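Local atomic coordinates of endostatin (Mus musculus, PDB entry 1KOE), a protein that inhibits angiogenesis as the C-terminal non-collagenous fragment of the collagen XVIII alpha1 chain and binds heparin. Residues L6-T11 with A92-F97; R41-S46 with I164-E169; M125-E130 with G138-A143; V113-D118 with R150-K155; A58-V63 with S76-F81. One frame throughout, in Å; residues are numbered along the deposited sequence.

Contact 1. Residues L6-T11 with A92-F97; sequences LVALNT and ARIFSF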
# COMPACT_ATOMS: atom_id res chain seq x y z
N LEU A 6 -8.68 0.24 2.12
CA LEU A 6 -7.21 0.13 2.08
C LEU A 6 -6.92 -0.88 3.20
O LEU A 6 -7.19 -0.61 4.37
CB LEU A 6 -6.55 1.48 2.35
CG LEU A 6 -5.02 1.55 2.24
CD1 LEU A 6 -4.57 1.32 0.82
CD2 LEU A 6 -4.55 2.93 2.71
N VAL A 7 -6.36 -2.03 2.84
CA VAL A 7 -6.15 -3.13 3.78
C VAL A 7 -4.77 -3.74 3.61
O VAL A 7 -4.29 -3.91 2.50
CB VAL A 7 -7.23 -4.24 3.52
CG1 VAL A 7 -7.16 -5.32 4.59
CG2 VAL A 7 -8.63 -3.63 3.49
N ALA A 8 -4.13 -4.08 4.72
CA ALA A 8 -2.80 -4.68 4.66
C ALA A 8 -2.80 -6.21 4.49
O ALA A 8 -3.71 -6.91 4.98
CB ALA A 8 -2.02 -4.30 5.92
N LEU A 9 -1.78 -6.71 3.80
CA LEU A 9 -1.60 -8.15 3.68
C LEU A 9 -1.33 -8.71 5.09
O LEU A 9 -0.79 -8.01 5.96
CB LEU A 9 -0.44 -8.50 2.73
CG LEU A 9 -0.71 -8.27 1.24
CD1 LEU A 9 0.51 -8.69 0.46
CD2 LEU A 9 -1.91 -9.11 0.77
N ASN A 10 -1.66 -9.97 5.30
CA ASN A 10 -1.54 -10.59 6.62
C ASN A 10 -0.13 -10.85 7.13
O ASN A 10 0.03 -11.28 8.28
CB ASN A 10 -2.39 -11.86 6.69
CG ASN A 10 -3.89 -11.57 6.61
OD1 ASN A 10 -4.36 -10.51 7.05
ND2 ASN A 10 -4.65 -12.51 6.06
N THR A 11 0.88 -10.68 6.28
CA THR A 11 2.26 -10.83 6.72
C THR A 11 3.09 -9.78 6.00
O THR A 11 2.67 -9.26 4.97
CB THR A 11 2.90 -12.19 6.31
OG1 THR A 11 3.13 -12.21 4.90
CG2 THR A 11 2.03 -13.36 6.71
N ALA A 92 -5.08 7.38 12.94
CA ALA A 92 -5.55 6.52 11.84
C ALA A 92 -4.99 5.13 12.07
O ALA A 92 -3.84 4.99 12.47
CB ALA A 92 -5.05 7.06 10.49
N ARG A 93 -5.81 4.11 11.85
CA ARG A 93 -5.41 2.71 12.03
C ARG A 93 -5.50 1.95 10.71
O ARG A 93 -6.40 2.20 9.90
CB ARG A 93 -6.36 1.99 12.99
CG ARG A 93 -6.33 2.47 14.38
CD ARG A 93 -7.12 1.54 15.25
NE ARG A 93 -8.56 1.56 14.98
CZ ARG A 93 -9.45 0.93 15.75
NH1 ARG A 93 -9.02 0.24 16.80
NH2 ARG A 93 -10.74 0.96 15.46
N ILE A 94 -4.58 1.03 10.50
CA ILE A 94 -4.62 0.20 9.31
C ILE A 94 -4.65 -1.24 9.77
O ILE A 94 -3.84 -1.66 10.59
CB ILE A 94 -3.44 0.46 8.36
CG1 ILE A 94 -3.52 1.90 7.83
CG2 ILE A 94 -3.45 -0.58 7.20
CD1 ILE A 94 -2.44 2.28 6.86
N PHE A 95 -5.69 -1.95 9.33
CA PHE A 95 -5.88 -3.36 9.66
C PHE A 95 -5.53 -4.28 8.48
O PHE A 95 -5.71 -3.91 7.31
CB PHE A 95 -7.35 -3.62 10.03
CG PHE A 95 -7.80 -2.90 11.25
CD1 PHE A 95 -7.62 -3.47 12.50
CD2 PHE A 95 -8.38 -1.65 11.17
CE1 PHE A 95 -8.01 -2.78 13.66
CE2 PHE A 95 -8.77 -0.97 12.31
CZ PHE A 95 -8.58 -1.55 13.56
N SER A 96 -5.05 -5.48 8.81
CA SER A 96 -4.77 -6.50 7.82
C SER A 96 -6.13 -7.16 7.51
O SER A 96 -7.13 -6.89 8.21
CB SER A 96 -3.82 -7.53 8.40
OG SER A 96 -4.38 -8.13 9.55
N PHE A 97 -6.18 -8.04 6.50
CA PHE A 97 -7.42 -8.71 6.11
C PHE A 97 -8.02 -9.51 7.27
O PHE A 97 -9.25 -9.53 7.44
CB PHE A 97 -7.20 -9.63 4.90
CG PHE A 97 -7.07 -8.88 3.61
CD1 PHE A 97 -8.20 -8.36 2.97
CD2 PHE A 97 -5.81 -8.67 3.04
CE1 PHE A 97 -8.09 -7.63 1.80
CE2 PHE A 97 -5.68 -7.94 1.86
CZ PHE A 97 -6.83 -7.41 1.24
O HOH W 1 -7.42 -1.71 6.87
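Val7 lays one methyl over the ring of Phe97, and the backbones beside this pair are bridged at a single point, Ala8 with Ser96. Followed outward, the Val7 side chain starts with CB, 3.9 Å from both Phe97 CE1 and Phe97 CZ at the far rim of the ring. CG1, swung opposite the backbone nitrogen (chi1 -173°), then settles over the middle of the ring face, 3.6 Å from its centroid and 10° off the normal, a CH-pi contact. The same methyl also touches the backbone leading to the ring, with Phe95 O 3.4 Å from Val7 CG1. Leu9 comes to the ring differently: the two side chains run side by side and Leu9 CD2 reaches the edge, 4.1 Å from Phe97 CE2.

The backbone link is unequal. Ala8 N donates to Phe95 O at 3.0 Å in a nearly straight bond (169°), whereas the return bond from Phe97 N to Ala8 O is weak and bent. A water donates to both Leu6 O and Phe95 O, joining the two segments beside the bridge. Asn10 OD1 lies 3.3 Å from Ser96 CB, but it accepts a hydrogen bond from Asp98 N, and Ser96 OG likewise bonds to Asp98. The amide of Asn10 stands almost perpendicular to the Phe97 ring.

The contact thus pins the irregular segment 92-97 to the end of strand 4-8 in the mixed sheet. Phe97 and Leu9 reach helix 19-33, while Ala8 and Ile94 pack on Leu166 of strand 166-169.

Contact 2. Residues R41-S46 with I164-E169; sequences RAFLSS and IVLCIE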
# COMPACT_ATOMS: atom_id res chain seq x y z
N ARG A 41 -5.99 -4.53 -5.46
CA ARG A 41 -4.70 -4.57 -6.12
C ARG A 41 -3.62 -4.08 -5.14
O ARG A 41 -3.93 -3.35 -4.20
CB ARG A 41 -4.74 -3.72 -7.39
CG ARG A 41 -5.68 -4.32 -8.45
CD ARG A 41 -5.28 -3.97 -9.86
NE ARG A 41 -3.89 -4.33 -10.11
CZ ARG A 41 -3.04 -3.59 -10.83
NH1 ARG A 41 -3.46 -2.45 -11.38
NH2 ARG A 41 -1.78 -3.99 -10.98
N ALA A 42 -2.39 -4.53 -5.31
CA ALA A 42 -1.30 -4.12 -4.42
C ALA A 42 -1.03 -2.62 -4.59
O ALA A 42 -1.03 -2.10 -5.70
CB ALA A 42 -0.05 -4.93 -4.70
N PHE A 43 -0.84 -1.95 -3.45
CA PHE A 43 -0.54 -0.52 -3.35
C PHE A 43 0.97 -0.35 -3.66
O PHE A 43 1.78 -0.16 -2.76
CB PHE A 43 -0.88 -0.08 -1.90
CG PHE A 43 -0.79 1.41 -1.64
CD1 PHE A 43 -1.83 2.28 -2.00
CD2 PHE A 43 0.31 1.94 -0.97
CE1 PHE A 43 -1.78 3.66 -1.69
CE2 PHE A 43 0.37 3.31 -0.66
CZ PHE A 43 -0.68 4.16 -1.02
N LEU A 44 1.34 -0.46 -4.93
CA LEU A 44 2.74 -0.37 -5.32
C LEU A 44 2.85 0.13 -6.75
O LEU A 44 1.95 -0.12 -7.55
CB LEU A 44 3.37 -1.79 -5.33
CG LEU A 44 3.41 -2.70 -4.09
CD1 LEU A 44 3.76 -4.13 -4.46
CD2 LEU A 44 4.42 -2.14 -3.10
N SER A 45 3.92 0.86 -7.06
CA SER A 45 4.18 1.23 -8.46
C SER A 45 5.02 0.06 -8.99
O SER A 45 5.68 -0.65 -8.22
CB SER A 45 5.01 2.51 -8.56
OG SER A 45 4.21 3.67 -8.44
N SER A 46 5.01 -0.17 -10.30
CA SER A 46 5.82 -1.24 -10.88
C SER A 46 6.28 -0.77 -12.26
O SER A 46 5.97 0.34 -12.67
CB SER A 46 5.04 -2.56 -10.95
OG SER A 46 3.81 -2.43 -11.66
N ILE A 164 5.37 -3.84 5.57
CA ILE A 164 3.95 -3.93 5.37
C ILE A 164 3.66 -3.68 3.88
O ILE A 164 4.30 -2.84 3.24
CB ILE A 164 3.22 -2.82 6.17
CG1 ILE A 164 3.50 -3.00 7.67
CG2 ILE A 164 1.70 -2.83 5.87
CD1 ILE A 164 3.21 -1.75 8.48
N VAL A 165 2.71 -4.43 3.34
CA VAL A 165 2.28 -4.23 1.97
C VAL A 165 0.77 -4.02 2.05
O VAL A 165 0.07 -4.81 2.72
CB VAL A 165 2.60 -5.44 1.08
CG1 VAL A 165 2.01 -5.22 -0.31
CG2 VAL A 165 4.13 -5.63 0.99
N LEU A 166 0.29 -2.96 1.40
CA LEU A 166 -1.14 -2.65 1.38
C LEU A 166 -1.81 -3.04 0.05
O LEU A 166 -1.15 -3.16 -1.00
CB LEU A 166 -1.35 -1.14 1.61
CG LEU A 166 -0.72 -0.56 2.88
CD1 LEU A 166 -0.96 0.94 2.93
CD2 LEU A 166 -1.28 -1.25 4.11
N CYS A 167 -3.13 -3.23 0.12
CA CYS A 167 -3.96 -3.56 -1.03
C CYS A 167 -5.07 -2.52 -1.05
O CYS A 167 -5.64 -2.19 0.01
CB CYS A 167 -4.61 -4.94 -0.89
SG CYS A 167 -3.46 -6.31 -0.62
N ILE A 168 -5.35 -1.99 -2.23
CA ILE A 168 -6.38 -0.98 -2.39
C ILE A 168 -7.50 -1.49 -3.31
O ILE A 168 -7.24 -2.14 -4.33
CB ILE A 168 -5.78 0.37 -2.96
CG1 ILE A 168 -6.88 1.41 -3.22
CG2 ILE A 168 -4.93 0.11 -4.23
CD1 ILE A 168 -7.49 2.03 -1.98
N GLU A 169 -8.74 -1.26 -2.89
CA GLU A 169 -9.94 -1.61 -3.66
C GLU A 169 -9.91 -0.64 -4.84
O GLU A 169 -9.91 0.58 -4.64
CB GLU A 169 -11.16 -1.38 -2.79
CG GLU A 169 -12.39 -2.07 -3.26
CD GLU A 169 -13.50 -2.01 -2.21
OE1 GLU A 169 -13.33 -1.33 -1.18
OE2 GLU A 169 -14.55 -2.65 -2.42
O HOH W 2 2.10 -1.37 -0.21
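Arg41 and Ile168 form an antiparallel hydrogen-bonded pair, followed by the non-hydrogen-bonded pair of Ala42 with Cys167. Arg41 N gives its hydrogen to Ile168 O at 2.9 Å, and Ile168 N returns a bond to Arg41 O at 2.8 Å, approaching nearly along the C=O axis. Two residues on, Phe43 N reaches Leu166 O at 2.8 Å and 171°, from above the carbonyl plane. Cys167 CA also points a hydrogen at Arg41 O, which therefore receives two donors.

The side chains pack tightly where Phe43 meets Leu166. They run alongside each other in the same direction, with Phe43 CB 3.7 Å from Leu166 CB. Because chi1 of Phe43 is -174°, its ring is carried away from the backbone nitrogen; Ile168 CG2 sits at the ring edge, 4.4 Å from Phe43 CD1. Just past this point the direct ladder stops: Phe43 centres an inverse gamma turn, and a water takes over, donating to Phe43 O and accepting from Leu166 N at 2.9 Å. Arg41 marks the more open side. Its guanidinium leads off the strand pair to a salt bridge with Asp24.

Strand 40-42 is thereby fixed as an outer strand of the mixed sheet, next to 166-169, whose other neighbour is 4-8. Ala42 packs on Ala23 of helix 19-33, and Cys167 is tied to Cys27 of that helix by a disulfide, while Leu166 turns to Leu6 and Ala8.

Contact 3. Residues M125-E130 with G138-A143; sequences MESYCE and GATGQA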
# COMPACT_ATOMS: atom_id res chain seq x y z
N MET A 125 11.73 3.88 -11.01
CA MET A 125 12.42 2.75 -11.60
C MET A 125 13.72 2.38 -10.93
O MET A 125 14.15 1.24 -11.03
CB MET A 125 12.61 2.97 -13.09
CG MET A 125 11.28 3.10 -13.82
SD MET A 125 11.38 2.81 -15.60
CE MET A 125 10.24 1.41 -15.79
N GLU A 126 14.33 3.32 -10.23
CA GLU A 126 15.57 3.02 -9.53
C GLU A 126 15.29 2.67 -8.08
O GLU A 126 16.22 2.38 -7.31
CB GLU A 126 16.54 4.21 -9.57
CG GLU A 126 16.89 4.70 -10.98
CD GLU A 126 17.63 3.66 -11.81
OE1 GLU A 126 18.32 2.80 -11.23
OE2 GLU A 126 17.50 3.72 -13.05
N SER A 127 14.02 2.66 -7.68
CA SER A 127 13.71 2.36 -6.30
C SER A 127 12.40 1.59 -6.09
O SER A 127 11.49 2.03 -5.37
CB SER A 127 13.75 3.62 -5.44
OG SER A 127 14.03 3.26 -4.10
N TYR A 128 12.31 0.45 -6.74
CA TYR A 128 11.16 -0.42 -6.57
C TYR A 128 11.56 -1.89 -6.59
O TYR A 128 10.81 -2.76 -7.05
CB TYR A 128 10.00 -0.07 -7.52
CG TYR A 128 10.22 -0.16 -9.02
CD1 TYR A 128 11.38 -0.70 -9.58
CD2 TYR A 128 9.22 0.30 -9.88
CE1 TYR A 128 11.54 -0.78 -10.98
CE2 TYR A 128 9.36 0.24 -11.26
CZ TYR A 128 10.52 -0.30 -11.80
OH TYR A 128 10.63 -0.40 -13.17
N CYS A 129 12.73 -2.16 -6.01
CA CYS A 129 13.27 -3.51 -5.88
C CYS A 129 13.20 -4.32 -7.17
O CYS A 129 12.81 -5.48 -7.16
CB CYS A 129 12.58 -4.24 -4.73
SG CYS A 129 12.86 -3.44 -3.12
N GLU A 130 13.59 -3.68 -8.28
CA GLU A 130 13.58 -4.31 -9.60
C GLU A 130 12.18 -4.89 -9.86
O GLU A 130 12.00 -6.08 -10.15
CB GLU A 130 14.70 -5.34 -9.66
CG GLU A 130 16.06 -4.63 -9.45
CD GLU A 130 17.24 -5.56 -9.19
OE1 GLU A 130 17.15 -6.78 -9.45
OE2 GLU A 130 18.28 -5.04 -8.71
N GLY A 138 21.64 -4.91 -1.39
CA GLY A 138 22.09 -3.75 -2.13
C GLY A 138 21.04 -3.03 -2.93
O GLY A 138 21.22 -1.85 -3.25
N ALA A 139 19.95 -3.69 -3.28
CA ALA A 139 18.90 -3.02 -4.05
C ALA A 139 17.96 -2.26 -3.11
O ALA A 139 17.83 -2.64 -1.94
CB ALA A 139 18.13 -4.03 -4.87
N THR A 140 17.31 -1.21 -3.61
CA THR A 140 16.38 -0.46 -2.77
C THR A 140 14.98 -0.32 -3.34
O THR A 140 14.74 -0.44 -4.55
CB THR A 140 16.88 0.98 -2.44
OG1 THR A 140 16.92 1.77 -3.63
CG2 THR A 140 18.25 0.94 -1.77
N GLY A 141 14.06 -0.02 -2.43
CA GLY A 141 12.67 0.21 -2.77
C GLY A 141 12.22 1.41 -1.96
O GLY A 141 12.66 1.59 -0.83
N GLN A 142 11.37 2.24 -2.55
CA GLN A 142 10.88 3.41 -1.83
C GLN A 142 9.81 2.95 -0.83
O GLN A 142 8.86 2.24 -1.18
CB GLN A 142 10.33 4.46 -2.80
CG GLN A 142 10.53 5.88 -2.32
CD GLN A 142 11.97 6.38 -2.53
OE1 GLN A 142 12.90 5.60 -2.73
NE2 GLN A 142 12.13 7.69 -2.50
N ALA A 143 9.97 3.36 0.42
CA ALA A 143 9.08 2.95 1.49
C ALA A 143 8.74 4.14 2.37
O ALA A 143 9.35 5.20 2.25
CB ALA A 143 9.75 1.86 2.33
O HOH W 3 16.90 -0.80 -6.63
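An isolated beta bridge, Tyr128 with Gly141, holds the loop before the short helix 129-132 against strand 140-145 of the three-stranded antiparallel sheet. Two backbone bonds flank it. Gln142 N donates to Ser127 O at 2.8 Å, and Cys129 N donates to Thr140 O at 3.0 Å; in both the donor stands well above the carbonyl plane.

Ser127 adds a chain of side-chain hydrogen bonds. Its OG, turned opposite the backbone nitrogen (chi1 -154°), faces the strand, accepts from Thr140 OG1 at 3.3 Å and donates to Gln142 OE1 at 2.9 Å. The second bond approaches the amide oxygen at a C=O...O angle of 151°. The chain of Gln142 bends at chi2 (78°), which brings the amide back beside the serine; its other end, NE2, donates to Gln154 OE1, so both ends of this amide are engaged. A water accepts from Thr140 N and donates weakly to Glu126 O, extending the link on the more exposed side.

Cys129 sets its sulfur against the strand at Gly141, where there is no side chain: Cys129 SG lies 3.7 Å from Gly141 CA. At the outer margin Glu130 OE2 comes to 4.0 Å from Ala139 CB.

The sulfur of Cys129 continues into the disulfide with Cys159, just beyond strand 155-158. Strand 140-145 is central in its sheet, between 112-114 and 155-158, and Ser127 and Gln142 both touch Ala156 of the latter.

Contact 4. Residues V113-D118 with R150-K155; sequences VWHGSD and RLLEQK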
# COMPACT_ATOMS: atom_id res chain seq x y z
N VAL A 113 6.01 0.80 5.12
CA VAL A 113 5.19 0.27 4.03
C VAL A 113 5.91 0.46 2.70
O VAL A 113 6.45 1.54 2.43
CB VAL A 113 3.85 1.05 3.96
CG1 VAL A 113 3.01 0.54 2.80
CG2 VAL A 113 3.09 0.92 5.27
N TRP A 114 5.94 -0.60 1.89
CA TRP A 114 6.55 -0.53 0.56
C TRP A 114 5.62 0.22 -0.38
O TRP A 114 4.40 0.08 -0.30
CB TRP A 114 6.71 -1.94 -0.06
CG TRP A 114 7.79 -2.81 0.50
CD1 TRP A 114 7.66 -4.06 1.04
CD2 TRP A 114 9.20 -2.51 0.53
NE1 TRP A 114 8.89 -4.56 1.39
CE2 TRP A 114 9.86 -3.63 1.09
CE3 TRP A 114 9.97 -1.40 0.14
CZ2 TRP A 114 11.25 -3.68 1.27
CZ3 TRP A 114 11.39 -1.45 0.33
CH2 TRP A 114 11.99 -2.58 0.89
N HIS A 115 6.18 1.05 -1.26
CA HIS A 115 5.34 1.71 -2.26
C HIS A 115 6.01 1.92 -3.63
O HIS A 115 5.33 1.98 -4.65
CB HIS A 115 4.67 2.99 -1.74
CG HIS A 115 5.62 4.05 -1.28
ND1 HIS A 115 6.39 4.80 -2.16
CD2 HIS A 115 5.92 4.51 -0.04
CE1 HIS A 115 7.12 5.67 -1.47
NE2 HIS A 115 6.85 5.51 -0.18
N GLY A 116 7.34 2.06 -3.66
CA GLY A 116 8.07 2.27 -4.91
C GLY A 116 7.64 3.47 -5.74
O GLY A 116 7.86 3.47 -6.95
N SER A 117 7.14 4.52 -5.09
CA SER A 117 6.61 5.71 -5.79
C SER A 117 7.06 7.06 -5.26
O SER A 117 7.45 7.16 -4.10
CB SER A 117 5.08 5.72 -5.71
OG SER A 117 4.54 4.44 -5.97
N ASP A 118 6.96 8.08 -6.11
CA ASP A 118 7.27 9.44 -5.67
C ASP A 118 6.00 9.98 -4.99
O ASP A 118 4.98 9.28 -4.93
CB ASP A 118 7.81 10.33 -6.81
CG ASP A 118 6.79 10.69 -7.86
OD1 ASP A 118 5.56 10.57 -7.69
OD2 ASP A 118 7.23 11.14 -8.92
N ARG A 150 2.39 8.94 7.56
CA ARG A 150 2.32 9.10 6.11
C ARG A 150 2.49 7.78 5.36
O ARG A 150 3.20 6.89 5.82
CB ARG A 150 3.41 10.06 5.63
CG ARG A 150 3.29 11.45 6.19
CD ARG A 150 4.57 12.25 5.96
NE ARG A 150 5.71 11.70 6.69
CZ ARG A 150 6.97 12.12 6.57
NH1 ARG A 150 7.26 13.12 5.74
NH2 ARG A 150 7.93 11.54 7.27
N LEU A 151 1.89 7.70 4.18
CA LEU A 151 1.98 6.50 3.32
C LEU A 151 3.01 6.65 2.21
O LEU A 151 3.47 5.65 1.68
CB LEU A 151 0.64 6.22 2.63
CG LEU A 151 -0.54 5.81 3.48
CD1 LEU A 151 -1.76 5.65 2.57
CD2 LEU A 151 -0.23 4.51 4.18
N LEU A 152 3.37 7.89 1.87
CA LEU A 152 4.28 8.14 0.75
C LEU A 152 5.57 8.90 1.06
O LEU A 152 6.08 9.64 0.22
CB LEU A 152 3.51 8.80 -0.41
CG LEU A 152 2.33 8.04 -1.04
CD1 LEU A 152 1.54 8.96 -1.95
CD2 LEU A 152 2.85 6.81 -1.81
N GLU A 153 6.09 8.73 2.27
CA GLU A 153 7.35 9.33 2.66
C GLU A 153 8.37 8.79 1.65
O GLU A 153 8.21 7.69 1.09
CB GLU A 153 7.67 8.86 4.08
CG GLU A 153 8.92 9.43 4.70
CD GLU A 153 9.05 9.03 6.17
OE1 GLU A 153 8.36 8.09 6.61
OE2 GLU A 153 9.86 9.65 6.90
N GLN A 154 9.42 9.55 1.39
CA GLN A 154 10.41 9.14 0.40
C GLN A 154 11.70 8.55 0.95
O GLN A 154 12.75 9.20 0.92
CB GLN A 154 10.70 10.34 -0.49
CG GLN A 154 9.45 10.79 -1.21
CD GLN A 154 8.99 9.77 -2.21
OE1 GLN A 154 9.73 9.44 -3.12
NE2 GLN A 154 7.79 9.24 -2.03
N LYS A 155 11.61 7.33 1.47
CA LYS A 155 12.76 6.63 2.01
C LYS A 155 13.19 5.49 1.10
O LYS A 155 12.38 4.64 0.74
CB LYS A 155 12.44 6.04 3.39
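The imidazole of His115 carries a methyl of Leu152 over one face and has polar partners in its plane. Leu152 CD2 stands 4.1 Å from the ring centroid, displaced toward the rim, 3.9 Å from His115 CG, in a CH-pi contact. At the edge, His115 NE2 donates to Glu153 O at 2.9 Å; the nitrogen lies in the carbonyl plane and the oxygen in the ring plane. On the other ring nitrogen, Ser117 N donates to His115 ND1 at 3.0 Å, again close to the ring plane. With both nitrogens engaged, one as donor and one as acceptor, the rotation of the ring is fixed, and the pattern is consistent with a neutral imidazole protonated at NE2. Its chi1 of 60° places CG between the backbone nitrogen and carbonyl carbon, aiming the ring at the loop.

That loop, 150-155, leads into edge strand 155-158, while His115 follows strand 112-114, the opposite edge of the antiparallel sheet; the histidine reaches across beside Gln142 and Ser144 of the middle strand.

The Gln154 amide makes the second link. Its NE2 donates to Ser117 O at 3.0 Å, on a lone pair and in the amide plane, and also to Leu152 O at 2.9 Å within its own loop. The bend at chi2 (-68°) folds the amide back for this double donation. Ser117 OG donates to His115 O besides bonding to Ser45.

Contact 5. Residues A58-V63 with S76-F81; sequences ADRGSV and SWDSLF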
# COMPACT_ATOMS: atom_id res chain seq x y z
N ALA A 58 -12.88 7.46 -12.37
CA ALA A 58 -14.11 7.98 -11.79
C ALA A 58 -14.16 7.95 -10.27
O ALA A 58 -14.92 8.71 -9.66
CB ALA A 58 -15.29 7.24 -12.37
N ASP A 59 -13.32 7.13 -9.64
CA ASP A 59 -13.32 7.02 -8.19
C ASP A 59 -12.16 7.73 -7.52
O ASP A 59 -12.01 7.62 -6.31
CB ASP A 59 -13.30 5.55 -7.78
CG ASP A 59 -14.56 4.81 -8.20
OD1 ASP A 59 -15.63 5.45 -8.25
OD2 ASP A 59 -14.48 3.61 -8.49
N ARG A 60 -11.38 8.49 -8.27
CA ARG A 60 -10.21 9.16 -7.69
C ARG A 60 -10.44 10.46 -6.95
O ARG A 60 -9.71 10.77 -6.01
CB ARG A 60 -9.18 9.42 -8.79
CG ARG A 60 -8.67 8.19 -9.46
CD ARG A 60 -7.62 8.54 -10.50
NE ARG A 60 -7.29 7.36 -11.27
CZ ARG A 60 -6.78 7.36 -12.49
NH1 ARG A 60 -6.53 8.51 -13.11
NH2 ARG A 60 -6.49 6.21 -13.10
N GLY A 61 -11.47 11.21 -7.31
CA GLY A 61 -11.63 12.50 -6.69
C GLY A 61 -12.56 12.68 -5.53
O GLY A 61 -12.36 13.60 -4.75
N SER A 62 -13.53 11.81 -5.34
CA SER A 62 -14.43 12.07 -4.25
C SER A 62 -14.95 10.86 -3.52
O SER A 62 -16.03 10.91 -2.94
CB SER A 62 -15.60 12.90 -4.76
OG SER A 62 -16.22 12.22 -5.84
N VAL A 63 -14.19 9.77 -3.56
CA VAL A 63 -14.60 8.58 -2.85
C VAL A 63 -13.66 8.42 -1.63
O VAL A 63 -12.45 8.28 -1.79
CB VAL A 63 -14.57 7.32 -3.75
CG1 VAL A 63 -14.92 6.09 -2.95
CG2 VAL A 63 -15.57 7.47 -4.90
N SER A 76 -10.29 11.33 -0.20
CA SER A 76 -10.23 10.82 -1.56
C SER A 76 -8.86 10.25 -1.85
O SER A 76 -7.91 10.43 -1.09
CB SER A 76 -10.48 11.95 -2.58
OG SER A 76 -9.40 12.87 -2.56
N TRP A 77 -8.77 9.58 -2.99
CA TRP A 77 -7.52 8.98 -3.46
C TRP A 77 -6.57 10.12 -3.85
O TRP A 77 -5.41 10.14 -3.43
CB TRP A 77 -7.84 8.11 -4.68
CG TRP A 77 -6.66 7.47 -5.35
CD1 TRP A 77 -6.19 7.74 -6.61
CD2 TRP A 77 -5.89 6.36 -4.87
NE1 TRP A 77 -5.20 6.85 -6.95
CE2 TRP A 77 -4.99 5.99 -5.90
CE3 TRP A 77 -5.87 5.63 -3.66
CZ2 TRP A 77 -4.09 4.92 -5.77
CZ3 TRP A 77 -4.98 4.57 -3.53
CH2 TRP A 77 -4.09 4.22 -4.59
N ASP A 78 -7.08 11.09 -4.59
CA ASP A 78 -6.28 12.22 -5.04
C ASP A 78 -5.60 12.95 -3.91
O ASP A 78 -4.47 13.42 -4.05
CB ASP A 78 -7.14 13.23 -5.82
CG ASP A 78 -7.37 12.81 -7.24
OD1 ASP A 78 -6.78 11.79 -7.67
OD2 ASP A 78 -8.15 13.50 -7.93
N SER A 79 -6.28 13.07 -2.78
CA SER A 79 -5.73 13.78 -1.63
C SER A 79 -4.39 13.21 -1.17
O SER A 79 -3.54 13.94 -0.67
CB SER A 79 -6.71 13.75 -0.45
OG SER A 79 -7.93 14.34 -0.84
N LEU A 80 -4.21 11.91 -1.35
CA LEU A 80 -2.97 11.27 -0.94
C LEU A 80 -1.77 11.65 -1.83
O LEU A 80 -0.63 11.65 -1.38
CB LEU A 80 -3.12 9.74 -0.96
CG LEU A 80 -4.11 9.04 -0.04
CD1 LEU A 80 -4.10 7.55 -0.38
CD2 LEU A 80 -3.76 9.25 1.42
N PHE A 81 -2.06 12.01 -3.07
CA PHE A 81 -1.02 12.31 -4.05
C PHE A 81 -0.85 13.78 -4.38
O PHE A 81 -0.22 14.13 -5.38
CB PHE A 81 -1.30 11.49 -5.32
CG PHE A 81 -1.44 10.02 -5.06
CD1 PHE A 81 -0.30 9.22 -4.92
CD2 PHE A 81 -2.70 9.45 -4.89
CE1 PHE A 81 -0.42 7.87 -4.60
CE2 PHE A 81 -2.83 8.11 -4.57
CZ PHE A 81 -1.69 7.30 -4.42
O HOH W 4 -11.30 8.92 -4.16
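Arg60 meets the first turn of the short helix 77-80 through its carbonyl, where the loop before strand 65-66 passes the segment that follows strand 72-74. Arg60 O receives Asp78 N at 3.0 Å and 159°, a direct hydrogen bond between the two segments.

The side chains are set around that carbonyl. Arg60 runs extended from CG as far as NE and crosses Trp77 at a slant; its CG comes within 3.8 Å of Trp77 CD1. The guanidinium end turns to other carbonyls, NE bonding to Val55 O. Trp77 holds CG opposite the backbone nitrogen (chi1 177°), which turns the indole toward Tyr52, whose carbonyl accepts from NE1. Phe81 CE2 lies over one indole face, 3.3 Å above its plane. Asp78 brings its carboxylate alongside the Arg60 backbone, OD1 being 3.6 Å from Arg60 CB; that oxygen bonds to Tyr52 OH, and the arginine charge is not in contact with it.

Ser76, at the entrance to the helix, holds OG between its backbone nitrogen and carbonyl carbon (chi1 68°), 2.7 Å from Ser79 OG in a hydrogen bond. Its CB packs 3.3 Å from Gly61 O. A water accepts from Trp77 N, and the hydrogen on Ser76 CA points almost straight at Val63 O, with 3.4 Å between carbon and oxygen.

How the contacts relate
From the N terminus, strand 4-8 enters first, and contact 1 joins its end to 92-97, closing a long loop. Contact 5 closes a short loop within that span, around strands 65-66 and 72-74. Contact 2 opens at 41-46, inside the loop of contact 1, but closes only at 164-169, so the two cross; they meet through neighbouring strands 4-8 and 166-169. Contact 2 also encloses contacts 5 and 4, and contact 4 in turn encloses contact 3. Contacts 3 and 4 gather the three-stranded sheet. In the loop before strand 155-158, Leu151 packs on Leu6 and Leu80, and Leu152 on Phe81. Bonds between the segments following strands 40-42 and 112-114 tie contact 2 to contact 4.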